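Local atomic coordinates of F5/8 type C domain protein (Clostridium perfringens, PDB entry 7JRM), a protein that probably binds mucin-type carbohydrates through a calcium-containing carbohydrate-binding module of an O-glycopeptidase. Residues E337-L342 / K359-L364; N235-E240 / E282-M287. All coordinates share one frame; numbering follows the deposited sequence.

Overall arrangement
Both contacts are partly buried and join elements along a single elongated chain, but they share no helix or strand: their centres lie 37 Å apart and their nearest atoms about 23 Å. Contact 2 comes first and pairs two short segments of helices 232-242 and 273-288, both of which also pack on helix 251-270. Contact 1 joins two loops, one after strand 330-332 and one after strand 350-352, beside the parallel strands of a probable leucine-rich repeat region. Leucine methyls are central in each. The polar chemistry differs: in contact 1 ordered waters bridge the backbones and aspartates shape the turns, whereas contact 2 meets almost wholly through carbon, its charged pairs kept within each helix.

Contact 1: E337-L342 / K359-L364; sequences EDLTGL and KDLRPL
Leu339 and Asp360 meet twice, once through methyl CD1, 3.6 Å from the carbonyl O of Asp360, and once through a water. Water 2 accepts from Leu339 N and donates to Asp360 O at 2.7 Å, while water 1 links Glu337 O to Lys359 N; the backbones are thus spanned by solvent, not by direct bonds. Apart from the waters, the contact is apolar. With CG beside its backbone N (chi1 -68°) and chi2 extended, Leu339 sends CD1 to 3.7 Å from CD1 of Leu364, the two side chains crossing at about a right angle, while CB of Leu339 rests 3.9 Å from CG of Pro363. Leu342 runs alongside Leu364. Each loop is shaped by its own aspartate: Asp338 OD1 takes both N and OG1 of Thr340 from one face of its carboxylate, and Asp360 OD2 takes N and NE of Arg362, whose NH1 completes a side-on grip at 2.8 Å from Asp360 OD1. The bonds to the backbone N two residues on make each an Asx turn; their spacing of 22 residues is consistent with successive leucine-rich repeats. Leu351 of the intervening strand lies against Leu342 and Leu364. The chemistry implies that what are probably successive repeats pack through leucine and proline carbons, with water satisfying backbone groups between the loops.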
# COMPACT_ATOMS: atom_id res chain seq x y z
N GLU A 337 -36.02 0.25 -27.98
CA GLU A 337 -36.81 0.98 -27.01
C GLU A 337 -36.36 0.75 -25.57
O GLU A 337 -36.57 1.62 -24.73
CB GLU A 337 -38.29 0.60 -27.12
CG GLU A 337 -39.02 1.26 -28.28
CD GLU A 337 -40.40 0.68 -28.50
OE1 GLU A 337 -41.01 0.19 -27.52
OE2 GLU A 337 -40.88 0.70 -29.65
N ASP A 338 -35.76 -0.40 -25.28
CA ASP A 338 -35.37 -0.78 -23.93
C ASP A 338 -33.93 -1.25 -23.96
O ASP A 338 -33.61 -2.21 -24.67
CB ASP A 338 -36.30 -1.87 -23.38
CG ASP A 338 -36.03 -2.18 -21.91
OD1 ASP A 338 -35.19 -1.50 -21.29
OD2 ASP A 338 -36.68 -3.11 -21.39
N LEU A 339 -33.07 -0.60 -23.19
CA LEU A 339 -31.65 -0.94 -23.12
C LEU A 339 -31.36 -2.04 -22.11
O LEU A 339 -30.18 -2.32 -21.85
CB LEU A 339 -30.83 0.31 -22.77
CG LEU A 339 -30.77 1.41 -23.82
CD1 LEU A 339 -29.95 2.59 -23.31
CD2 LEU A 339 -30.19 0.88 -25.12
N THR A 340 -32.39 -2.68 -21.56
CA THR A 340 -32.19 -3.71 -20.55
C THR A 340 -31.35 -4.85 -21.11
O THR A 340 -31.62 -5.38 -22.19
CB THR A 340 -33.54 -4.24 -20.06
OG1 THR A 340 -34.29 -3.17 -19.48
CG2 THR A 340 -33.34 -5.34 -19.03
N GLY A 341 -30.30 -5.22 -20.36
CA GLY A 341 -29.34 -6.22 -20.78
C GLY A 341 -27.97 -5.64 -21.09
O GLY A 341 -26.96 -6.33 -20.90
N LEU A 342 -27.92 -4.39 -21.55
CA LEU A 342 -26.66 -3.75 -21.89
C LEU A 342 -25.81 -3.44 -20.67
O LEU A 342 -24.65 -3.04 -20.83
CB LEU A 342 -26.92 -2.46 -22.68
CG LEU A 342 -26.91 -2.61 -24.20
CD1 LEU A 342 -27.03 -1.26 -24.88
CD2 LEU A 342 -25.66 -3.34 -24.66
N LYS A 359 -35.76 6.18 -23.98
CA LYS A 359 -36.04 7.27 -23.06
C LYS A 359 -35.39 7.07 -21.70
O LYS A 359 -35.67 7.83 -20.77
CB LYS A 359 -37.56 7.44 -22.88
CG LYS A 359 -38.21 6.28 -22.13
CD LYS A 359 -39.66 6.59 -21.79
CE LYS A 359 -40.28 5.46 -20.98
NZ LYS A 359 -41.74 5.66 -20.78
N ASP A 360 -34.51 6.07 -21.56
CA ASP A 360 -33.93 5.74 -20.27
C ASP A 360 -32.52 5.19 -20.50
O ASP A 360 -32.37 4.08 -21.02
CB ASP A 360 -34.79 4.72 -19.53
CG ASP A 360 -34.36 4.52 -18.09
OD1 ASP A 360 -34.95 3.65 -17.41
OD2 ASP A 360 -33.44 5.23 -17.63
N LEU A 361 -31.51 5.97 -20.12
CA LEU A 361 -30.12 5.56 -20.26
C LEU A 361 -29.56 4.92 -19.00
O LEU A 361 -28.36 4.63 -18.94
CB LEU A 361 -29.25 6.77 -20.63
CG LEU A 361 -29.60 7.55 -21.90
CD1 LEU A 361 -28.49 8.53 -22.24
CD2 LEU A 361 -29.87 6.61 -23.06
N ARG A 362 -30.40 4.68 -17.99
CA ARG A 362 -29.91 4.15 -16.72
C ARG A 362 -29.27 2.76 -16.82
O ARG A 362 -28.37 2.49 -16.01
CB ARG A 362 -31.05 4.14 -15.70
CG ARG A 362 -31.35 5.51 -15.11
CD ARG A 362 -32.54 5.48 -14.17
NE ARG A 362 -33.76 5.09 -14.86
CZ ARG A 362 -34.90 4.80 -14.24
NH1 ARG A 362 -35.97 4.45 -14.94
NH2 ARG A 362 -34.98 4.86 -12.91
N PRO A 363 -29.67 1.86 -17.72
CA PRO A 363 -28.92 0.60 -17.86
C PRO A 363 -27.45 0.78 -18.20
O PRO A 363 -26.66 -0.15 -17.99
CB PRO A 363 -29.66 -0.14 -18.98
CG PRO A 363 -31.06 0.34 -18.84
CD PRO A 363 -30.95 1.79 -18.46
N LEU A 364 -27.05 1.94 -18.73
CA LEU A 364 -25.65 2.21 -19.06
C LEU A 364 -24.93 2.98 -17.96
O LEU A 364 -23.82 3.46 -18.18
CB LEU A 364 -25.56 2.99 -20.37
CG LEU A 364 -26.56 2.65 -21.48
CD1 LEU A 364 -26.54 3.73 -22.55
CD2 LEU A 364 -26.24 1.29 -22.09
O HOH W 1 -35.93 3.28 -22.58
O HOH W 2 -33.50 1.68 -21.29

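Contact 2: N235-E240 / E282-M287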
# COMPACT_ATOMS: atom_id res chain seq x y z
N ASN A 235 1.48 -10.78 4.12
CA ASN A 235 2.20 -10.70 2.86
C ASN A 235 1.94 -11.94 2.00
O ASN A 235 1.82 -11.84 0.77
CB ASN A 235 3.70 -10.55 3.12
CG ASN A 235 4.21 -9.16 2.78
OD1 ASN A 235 3.87 -8.59 1.74
ND2 ASN A 235 5.03 -8.60 3.67
N LYS A 236 1.85 -13.11 2.63
CA LYS A 236 1.59 -14.34 1.89
C LYS A 236 0.20 -14.33 1.27
O LYS A 236 0.03 -14.74 0.11
CB LYS A 236 1.76 -15.54 2.82
CG LYS A 236 1.72 -16.89 2.12
CD LYS A 236 1.94 -18.02 3.11
CE LYS A 236 1.49 -19.35 2.53
NZ LYS A 236 0.01 -19.44 2.40
N ALA A 237 -0.80 -13.86 2.01
CA ALA A 237 -2.16 -13.83 1.48
C ALA A 237 -2.32 -12.79 0.38
O ALA A 237 -3.08 -13.01 -0.57
CB ALA A 237 -3.16 -13.57 2.61
N ILE A 238 -1.62 -11.66 0.48
CA ILE A 238 -1.73 -10.62 -0.53
C ILE A 238 -1.11 -11.09 -1.85
O ILE A 238 -1.70 -10.92 -2.92
CB ILE A 238 -1.08 -9.31 -0.04
CG1 ILE A 238 -1.96 -8.64 1.01
CG2 ILE A 238 -0.81 -8.37 -1.20
CD1 ILE A 238 -1.31 -7.45 1.68
N GLU A 239 0.08 -11.68 -1.78
CA GLU A 239 0.76 -12.13 -2.99
C GLU A 239 -0.05 -13.19 -3.72
O GLU A 239 -0.12 -13.19 -4.95
CB GLU A 239 2.15 -12.66 -2.65
CG GLU A 239 3.13 -11.59 -2.18
CD GLU A 239 3.08 -10.34 -3.03
OE1 GLU A 239 3.22 -10.45 -4.27
OE2 GLU A 239 2.90 -9.24 -2.46
N GLU A 240 -0.67 -14.10 -2.97
CA GLU A 240 -1.52 -15.11 -3.60
C GLU A 240 -2.81 -14.51 -4.13
O GLU A 240 -3.36 -14.99 -5.13
CB GLU A 240 -1.81 -16.24 -2.62
CG GLU A 240 -0.59 -17.08 -2.26
CD GLU A 240 -0.86 -18.05 -1.12
OE1 GLU A 240 0.11 -18.63 -0.59
OE2 GLU A 240 -2.04 -18.24 -0.76
N GLU A 282 -10.02 -10.23 6.94
CA GLU A 282 -10.93 -9.73 5.91
C GLU A 282 -10.51 -10.21 4.53
O GLU A 282 -11.35 -10.60 3.72
CB GLU A 282 -10.99 -8.21 5.96
CG GLU A 282 -11.48 -7.56 4.67
CD GLU A 282 -12.98 -7.67 4.47
OE1 GLU A 282 -13.67 -8.09 5.42
OE2 GLU A 282 -13.46 -7.32 3.37
N LEU A 283 -9.20 -10.20 4.24
CA LEU A 283 -8.72 -10.68 2.95
C LEU A 283 -9.03 -12.16 2.76
O LEU A 283 -9.41 -12.58 1.67
CB LEU A 283 -7.22 -10.42 2.83
CG LEU A 283 -6.52 -10.96 1.58
CD1 LEU A 283 -7.21 -10.47 0.31
CD2 LEU A 283 -5.05 -10.57 1.57
N ASN A 284 -8.86 -12.96 3.82
CA ASN A 284 -9.21 -14.37 3.73
C ASN A 284 -10.71 -14.56 3.51
O ASN A 284 -11.12 -15.50 2.82
CB ASN A 284 -8.77 -15.10 5.00
CG ASN A 284 -7.31 -15.48 4.97
OD1 ASN A 284 -6.71 -15.63 3.91
ND2 ASN A 284 -6.71 -15.63 6.15
N LYS A 285 -11.53 -13.68 4.08
CA LYS A 285 -12.98 -13.80 3.92
C LYS A 285 -13.39 -13.52 2.47
O LYS A 285 -14.18 -14.26 1.89
CB LYS A 285 -13.69 -12.85 4.88
CG LYS A 285 -15.19 -12.74 4.64
CD LYS A 285 -15.77 -11.53 5.37
CE LYS A 285 -17.25 -11.35 5.05
NZ LYS A 285 -17.47 -11.08 3.60
N GLU A 286 -12.85 -12.44 1.89
CA GLU A 286 -13.16 -12.13 0.49
C GLU A 286 -12.51 -13.12 -0.46
O GLU A 286 -13.00 -13.30 -1.58
CB GLU A 286 -12.71 -10.71 0.15
CG GLU A 286 -13.29 -9.63 1.06
CD GLU A 286 -14.81 -9.57 1.03
OE1 GLU A 286 -15.40 -9.05 2.00
OE2 GLU A 286 -15.41 -10.04 0.04
N MET A 287 -11.42 -13.77 -0.05
CA MET A 287 -10.80 -14.79 -0.88
C MET A 287 -11.73 -15.99 -1.07
O MET A 287 -11.86 -16.52 -2.17
CB MET A 287 -9.47 -15.23 -0.27
CG MET A 287 -8.25 -14.49 -0.80
SD MET A 287 -8.18 -14.48 -2.60
CE MET A 287 -6.68 -15.43 -2.85
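Leu283 reaches helix 232-242 with one methyl, CD2, which lies 3.7 Å from CB of Ala237 and equally 3.7 Å from CG1 of Ile238. Its torsions account for this: CG is anti to the backbone N (chi1 175°), and CD2 continues the extended line of CA, CB and CG toward the facing helix, while CD1 turns off to the side. Ile238 receives it at a flank, for its CB is directed away from helix 273-288 and the contact is made by CG1, set beside the backbone N; the two side chains cross at about a right angle. Ala237, directed across, offers nothing beyond CB. The nearest CA atoms are those of Ala237 and Asn284, 7.4 Å apart. Asn284 adds a looser contact, its OD1 4.3 Å from CB of Ala237. One turn further on, Met287 bends at chi2 and chi3, bringing CE to 4.1 Å from the carbonyl O of Glu240. Glu240 itself keeps its carboxylate on its own helix, where OE1 is bridged by Lys236 NZ at 3.1 Å, met on the syn side and 26° out of plane. The segment axes approach to 10.4 Å at 32°, both running the same way, as first and third helices of a three-helix bundle do; Leu268 lies against Ile238 and Leu257 against Met287, both from helix 251-270. With apolar contacts across the interface and salt bridges confined to their own helices, cohesion here rests mainly on dispersion between aliphatic carbons in a partly buried seam.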